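Local coordinates for Lhca5 (Dunaliella salina, PDB 6SL5), which probably harvests light for photosystem I as a membrane antenna subunit that binds chlorophylls a and b and carotenoids, at residues 4-14 with 23-32. Sequence-based numbering, arbitrary orientation.
Sequences IPLADVQSLSY and MGFDPLHLGS. With CLA (chlorophyll a), chain B.
Y14 and H29 form the aromatic centre of this contact: the tyrosine edge points at the imidazole face in an offset edge-to-face pair, centroids 5.1 Å apart and planes at 72°. L12 joins them with its two methyls divided: CD2 lies over the H29 ring, 3.6 Å from its centroid in a CH-pi contact, while CD1 reaches D26 CB at 3.4 Å. Each face of the Y14 ring has neighbours near its rim, S32 CB and G31 O over one and L12 CB over the other; its CG stands between the backbone N and the carbonyl carbon (chi1 52°), which turns the ring back over 23-32, its edge against H29 ND1. Cutting Y14 back to an alanine is likely to leave the H29 ring without the edge that meets its face and a gap between L12 CB and S32 CB.

I4, P5, S11 and G24 make a second close-packed part, the P5 ring lying against F25 CB (3.4 Å from CG) and the backbone at G24. Positive phi (87°) suits glycine there, and a CB would probably run into I4 CD1. The looser flank is the bend at 6-10, which turns from 23-32 toward helix 180-200, where L6 meets P191; exposed S32 closes the Y14 end.

No clear hydrogen bond joins the two segments, but 23-32 meets chlorophyll a through three weak backbone bonds: M23 N and F25 N converge on OBD, and G31 N meets O1A at 2.9 Å. With F25 and D26 also lining a lutein pocket, this is the N-terminal pigment-binding loop preceding the first transmembrane helix of the light-harvesting chlorophyll a/b-binding fold.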
loop_
_atom_site.group_PDB
_atom_site.type_symbol
_atom_site.label_atom_id
_atom_site.label_comp_id
_atom_site.label_asym_id
_atom_site.label_seq_id
_atom_site.Cartn_x
_atom_site.Cartn_y
_atom_site.Cartn_z
ATOM N N ILE R 4 67.527 9.765 18.960
ATOM C CA ILE R 4 66.285 8.989 18.608
ATOM C C ILE R 4 65.837 8.035 19.742
ATOM O O ILE R 4 66.697 7.416 20.399
ATOM C CB ILE R 4 66.346 8.355 17.195
ATOM C CG1 ILE R 4 66.875 9.343 16.151
ATOM C CG2 ILE R 4 64.995 7.809 16.766
ATOM C CD1 ILE R 4 66.010 10.569 15.975
ATOM N N PRO R 5 64.516 7.818 19.957
ATOM C CA PRO R 5 64.012 6.985 21.056
ATOM C C PRO R 5 64.387 5.501 20.937
ATOM O O PRO R 5 65.255 5.062 21.657
ATOM C CB PRO R 5 62.481 7.108 20.976
ATOM C CG PRO R 5 62.232 8.238 20.002
ATOM C CD PRO R 5 63.429 8.242 19.078
ATOM N N LEU R 6 63.729 4.763 20.039
ATOM C CA LEU R 6 64.040 3.314 19.912
ATOM C C LEU R 6 64.894 3.077 18.663
ATOM O O LEU R 6 64.426 3.414 17.558
ATOM C CB LEU R 6 62.726 2.527 19.855
ATOM C CG LEU R 6 61.873 2.748 18.607
ATOM C CD1 LEU R 6 62.273 1.782 17.503
ATOM C CD2 LEU R 6 60.396 2.592 18.931
ATOM N N ALA R 7 66.088 2.505 18.860
ATOM C CA ALA R 7 67.051 2.185 17.779
ATOM C C ALA R 7 67.145 3.340 16.776
ATOM O O ALA R 7 67.667 4.412 17.140
ATOM C CB ALA R 7 66.637 0.903 17.098
ATOM N N ASP R 8 66.624 3.115 15.568
ATOM C CA ASP R 8 66.626 4.109 14.460
ATOM C C ASP R 8 65.172 4.393 14.065
ATOM O O ASP R 8 64.561 3.516 13.426
ATOM C CB ASP R 8 67.459 3.638 13.266
ATOM C CG ASP R 8 68.947 3.904 13.414
ATOM O OD1 ASP R 8 69.629 4.003 12.374
ATOM O OD2 ASP R 8 69.414 4.008 14.565
ATOM N N VAL R 9 64.629 5.537 14.482
ATOM C CA VAL R 9 63.211 5.886 14.176
ATOM C C VAL R 9 63.175 7.187 13.372
ATOM O O VAL R 9 63.812 8.169 13.797
ATOM C CB VAL R 9 62.367 6.000 15.460
ATOM C CG1 VAL R 9 61.329 7.107 15.356
ATOM C CG2 VAL R 9 61.707 4.678 15.815
ATOM N N GLN R 10 62.436 7.189 12.263
ATOM C CA GLN R 10 62.333 8.377 11.440
ATOM C C GLN R 10 61.725 9.478 12.277
ATOM O O GLN R 10 60.577 9.367 12.724
ATOM C CB GLN R 10 61.481 8.106 10.210
ATOM C CG GLN R 10 61.866 6.838 9.518
ATOM C CD GLN R 10 60.957 6.535 8.365
ATOM O OE1 GLN R 10 60.221 7.403 7.892
ATOM N NE2 GLN R 10 60.974 5.286 7.915
ATOM N N SER R 11 62.521 10.509 12.529
ATOM C CA SER R 11 62.052 11.636 13.302
ATOM C C SER R 11 60.945 12.318 12.534
ATOM O O SER R 11 60.969 12.362 11.303
ATOM C CB SER R 11 63.187 12.604 13.544
ATOM O OG SER R 11 63.782 13.001 12.327
ATOM N N LEU R 12 59.934 12.803 13.258
ATOM C CA LEU R 12 58.752 13.459 12.631
ATOM C C LEU R 12 59.190 14.678 11.812
ATOM O O LEU R 12 60.084 15.403 12.267
ATOM C CB LEU R 12 57.771 13.838 13.743
ATOM C CG LEU R 12 57.063 12.646 14.383
ATOM C CD1 LEU R 12 57.039 12.768 15.896
ATOM C CD2 LEU R 12 55.660 12.474 13.822
ATOM N N SER R 13 58.518 14.929 10.685
ATOM C CA SER R 13 58.879 16.056 9.783
ATOM C C SER R 13 58.746 17.397 10.513
ATOM O O SER R 13 59.651 18.240 10.356
ATOM C CB SER R 13 58.030 16.028 8.540
ATOM O OG SER R 13 58.439 17.036 7.628
ATOM N N TYR R 14 57.689 17.570 11.313
ATOM C CA TYR R 14 57.481 18.851 12.042
ATOM C C TYR R 14 58.623 19.113 13.031
ATOM O O TYR R 14 58.965 20.294 13.232
ATOM C CB TYR R 14 56.076 18.963 12.643
ATOM C CG TYR R 14 55.640 17.804 13.501
ATOM C CD1 TYR R 14 54.722 16.881 13.034
ATOM C CD2 TYR R 14 56.130 17.638 14.786
ATOM C CE1 TYR R 14 54.307 15.816 13.815
ATOM C CE2 TYR R 14 55.729 16.579 15.580
ATOM C CZ TYR R 14 54.812 15.665 15.094
ATOM O OH TYR R 14 54.404 14.619 15.867
ATOM N N MET R 23 63.967 14.492 21.313
ATOM C CA MET R 23 64.449 13.087 21.334
ATOM C C MET R 23 63.943 12.369 20.080
ATOM O O MET R 23 64.337 11.216 19.873
ATOM C CB MET R 23 63.969 12.350 22.587
ATOM C CG MET R 23 64.740 12.732 23.834
ATOM S SD MET R 23 66.508 12.372 23.680
ATOM C CE MET R 23 67.125 13.091 25.201
ATOM N N GLY R 24 63.123 13.052 19.274
ATOM C CA GLY R 24 62.554 12.479 18.038
ATOM C C GLY R 24 61.267 11.716 18.299
ATOM O O GLY R 24 60.698 11.173 17.332
ATOM N N PHE R 25 60.816 11.684 19.558
ATOM C CA PHE R 25 59.558 10.980 19.919
ATOM C C PHE R 25 58.444 12.010 20.112
ATOM O O PHE R 25 58.561 12.859 21.018
ATOM C CB PHE R 25 59.716 10.174 21.209
ATOM C CG PHE R 25 58.408 9.704 21.793
ATOM C CD1 PHE R 25 57.657 10.534 22.610
ATOM C CD2 PHE R 25 57.914 8.440 21.509
ATOM C CE1 PHE R 25 56.450 10.107 23.140
ATOM C CE2 PHE R 25 56.706 8.015 22.040
ATOM C CZ PHE R 25 55.977 8.849 22.854
ATOM N N ASP R 26 57.401 11.920 19.284
ATOM C CA ASP R 26 56.241 12.849 19.367
ATOM C C ASP R 26 55.031 12.259 18.632
ATOM O O ASP R 26 54.448 12.969 17.794
ATOM C CB ASP R 26 56.584 14.269 18.909
ATOM C CG ASP R 26 56.621 15.274 20.047
ATOM O OD1 ASP R 26 56.299 14.884 21.186
ATOM O OD2 ASP R 26 56.961 16.445 19.784
ATOM N N PRO R 27 54.571 10.919 18.958
ATOM C CA PRO R 27 53.334 9.835 18.533
ATOM C C PRO R 27 51.994 10.574 18.635
ATOM O O PRO R 27 51.866 11.361 19.564
ATOM C CB PRO R 27 53.429 8.689 19.539
ATOM C CG PRO R 27 54.191 9.303 20.678
ATOM C CD PRO R 27 55.258 10.128 19.989
ATOM N N LEU R 28 51.128 10.385 17.623
ATOM C CA LEU R 28 49.748 10.939 17.439
ATOM C C LEU R 28 49.774 12.395 16.946
ATOM O O LEU R 28 48.682 12.975 16.789
ATOM C CB LEU R 28 48.861 10.753 18.679
ATOM C CG LEU R 28 48.328 9.341 18.916
ATOM C CD1 LEU R 28 49.464 8.333 18.991
ATOM C CD2 LEU R 28 47.485 9.289 20.181
ATOM N N HIS R 29 50.972 12.944 16.720
ATOM C CA HIS R 29 51.136 14.332 16.210
ATOM C C HIS R 29 50.316 15.317 17.051
ATOM O O HIS R 29 49.598 16.143 16.455
ATOM C CB HIS R 29 50.756 14.392 14.724
ATOM C CG HIS R 29 51.531 13.445 13.870
ATOM N ND1 HIS R 29 52.042 13.809 12.639
ATOM C CD2 HIS R 29 51.894 12.160 14.065
ATOM C CE1 HIS R 29 52.682 12.786 12.111
ATOM N NE2 HIS R 29 52.606 11.761 12.967
ATOM N N LEU R 30 50.429 15.231 18.380
ATOM C CA LEU R 30 49.690 16.142 19.296
ATOM C C LEU R 30 50.154 17.580 19.050
ATOM O O LEU R 30 49.291 18.478 19.002
ATOM C CB LEU R 30 49.960 15.714 20.741
ATOM C CG LEU R 30 49.149 16.455 21.802
ATOM C CD1 LEU R 30 47.692 16.579 21.383
ATOM C CD2 LEU R 30 49.258 15.761 23.150
ATOM N N GLY R 31 51.462 17.793 18.879
ATOM C CA GLY R 31 51.991 19.151 18.639
ATOM C C GLY R 31 52.665 19.270 17.282
ATOM O O GLY R 31 53.648 18.543 17.051
ATOM N N SER R 32 52.160 20.157 16.418
ATOM C CA SER R 32 52.743 20.349 15.063
ATOM C C SER R 32 52.576 21.803 14.607
ATOM O O SER R 32 53.168 22.168 13.573
ATOM C CB SER R 32 52.141 19.388 14.070
ATOM O OG SER R 32 50.753 19.633 13.908
HETATM MG MG CLA B . 57.247 15.836 26.756
HETATM C CHA CLA B . 58.417 16.277 23.523
HETATM C CHB CLA B . 55.198 18.569 26.420
HETATM C CHC CLA B . 56.185 15.266 29.814
HETATM C CHD CLA B . 59.423 13.037 27.058
HETATM N NA CLA B . 56.837 17.281 25.139
HETATM C C1A CLA B . 57.389 17.299 23.926
HETATM C C2A CLA B . 56.908 18.451 23.087
HETATM C C3A CLA B . 55.931 19.135 24.033
HETATM C C4A CLA B . 55.969 18.303 25.276
HETATM C CMA CLA B . 56.042 20.633 24.088
HETATM C CAA CLA B . 55.998 18.060 21.942
HETATM C CBA CLA B . 54.757 17.354 22.483
HETATM C CGA CLA B . 53.648 17.419 21.464
HETATM O O1A CLA B . 53.884 17.122 20.306
HETATM O O2A CLA B . 52.444 17.802 21.851
HETATM N NB CLA B . 55.890 16.776 27.941
HETATM C C1B CLA B . 55.144 17.880 27.649
HETATM C C2B CLA B . 54.314 18.215 28.778
HETATM C C3B CLA B . 54.604 17.280 29.731
HETATM C C4B CLA B . 55.607 16.371 29.183
HETATM C CMB CLA B . 53.340 19.359 28.884
HETATM C CAB CLA B . 54.016 17.179 31.084
HETATM C CBB CLA B . 52.876 18.089 31.474
HETATM N NC CLA B . 57.723 14.371 28.188
HETATM C C1C CLA B . 57.170 14.338 29.395
HETATM C C2C CLA B . 57.695 13.234 30.234
HETATM C C3C CLA B . 58.605 12.603 29.431
HETATM C C4C CLA B . 58.616 13.321 28.160
HETATM C CMC CLA B . 57.300 12.893 31.647
HETATM C CAC CLA B . 59.443 11.402 29.794
HETATM C CBC CLA B . 58.893 10.174 29.104
HETATM N ND CLA B . 58.579 14.842 25.672
HETATM C C1D CLA B . 59.395 13.762 25.844
HETATM C C2D CLA B . 60.206 13.485 24.662
HETATM C C3D CLA B . 59.811 14.474 23.769
HETATM C C4D CLA B . 58.843 15.269 24.379
HETATM C CMD CLA B . 61.243 12.449 24.319
HETATM C CAD CLA B . 60.049 14.966 22.426
HETATM O OBD CLA B . 60.613 14.349 21.539
HETATM C CBD CLA B . 59.175 16.169 22.222
HETATM C CGD CLA B . 60.015 17.400 22.053
HETATM O O1D CLA B . 60.778 17.757 22.935
HETATM O O2D CLA B . 59.937 18.118 20.937
HETATM C CED CLA B . 61.149 18.258 20.200
HETATM C C1 CLA B . 52.193 18.232 23.226
HETATM C C2 CLA B . 52.250 17.270 24.389
HETATM C C3 CLA B . 51.321 17.324 25.355
HETATM C C4 CLA B . 50.209 18.329 25.311
HETATM C C5 CLA B . 51.325 16.391 26.543
HETATM C C6 CLA B . 50.642 15.079 26.179
HETATM C C7 CLA B . 49.177 15.081 26.598
HETATM C C8 CLA B . 48.939 14.142 27.775
HETATM C C9 CLA B . 50.161 14.086 28.683
HETATM C C10 CLA B . 48.580 12.753 27.260
HETATM C C11 CLA B . 47.778 11.974 28.295
HETATM C C12 CLA B . 48.667 11.005 29.063
HETATM C C13 CLA B . 49.488 10.144 28.112
HETATM C C14 CLA B . 48.642 9.022 27.522
HETATM C C15 CLA B . 50.701 9.586 28.846
HETATM C C16 CLA B . 50.326 9.090 30.238
HETATM C C17 CLA B . 51.435 9.397 31.238
HETATM C C18 CLA B . 51.761 8.179 32.095
HETATM C C19 CLA B . 53.265 8.037 32.291
HETATM C C20 CLA B . 51.042 8.248 33.436
#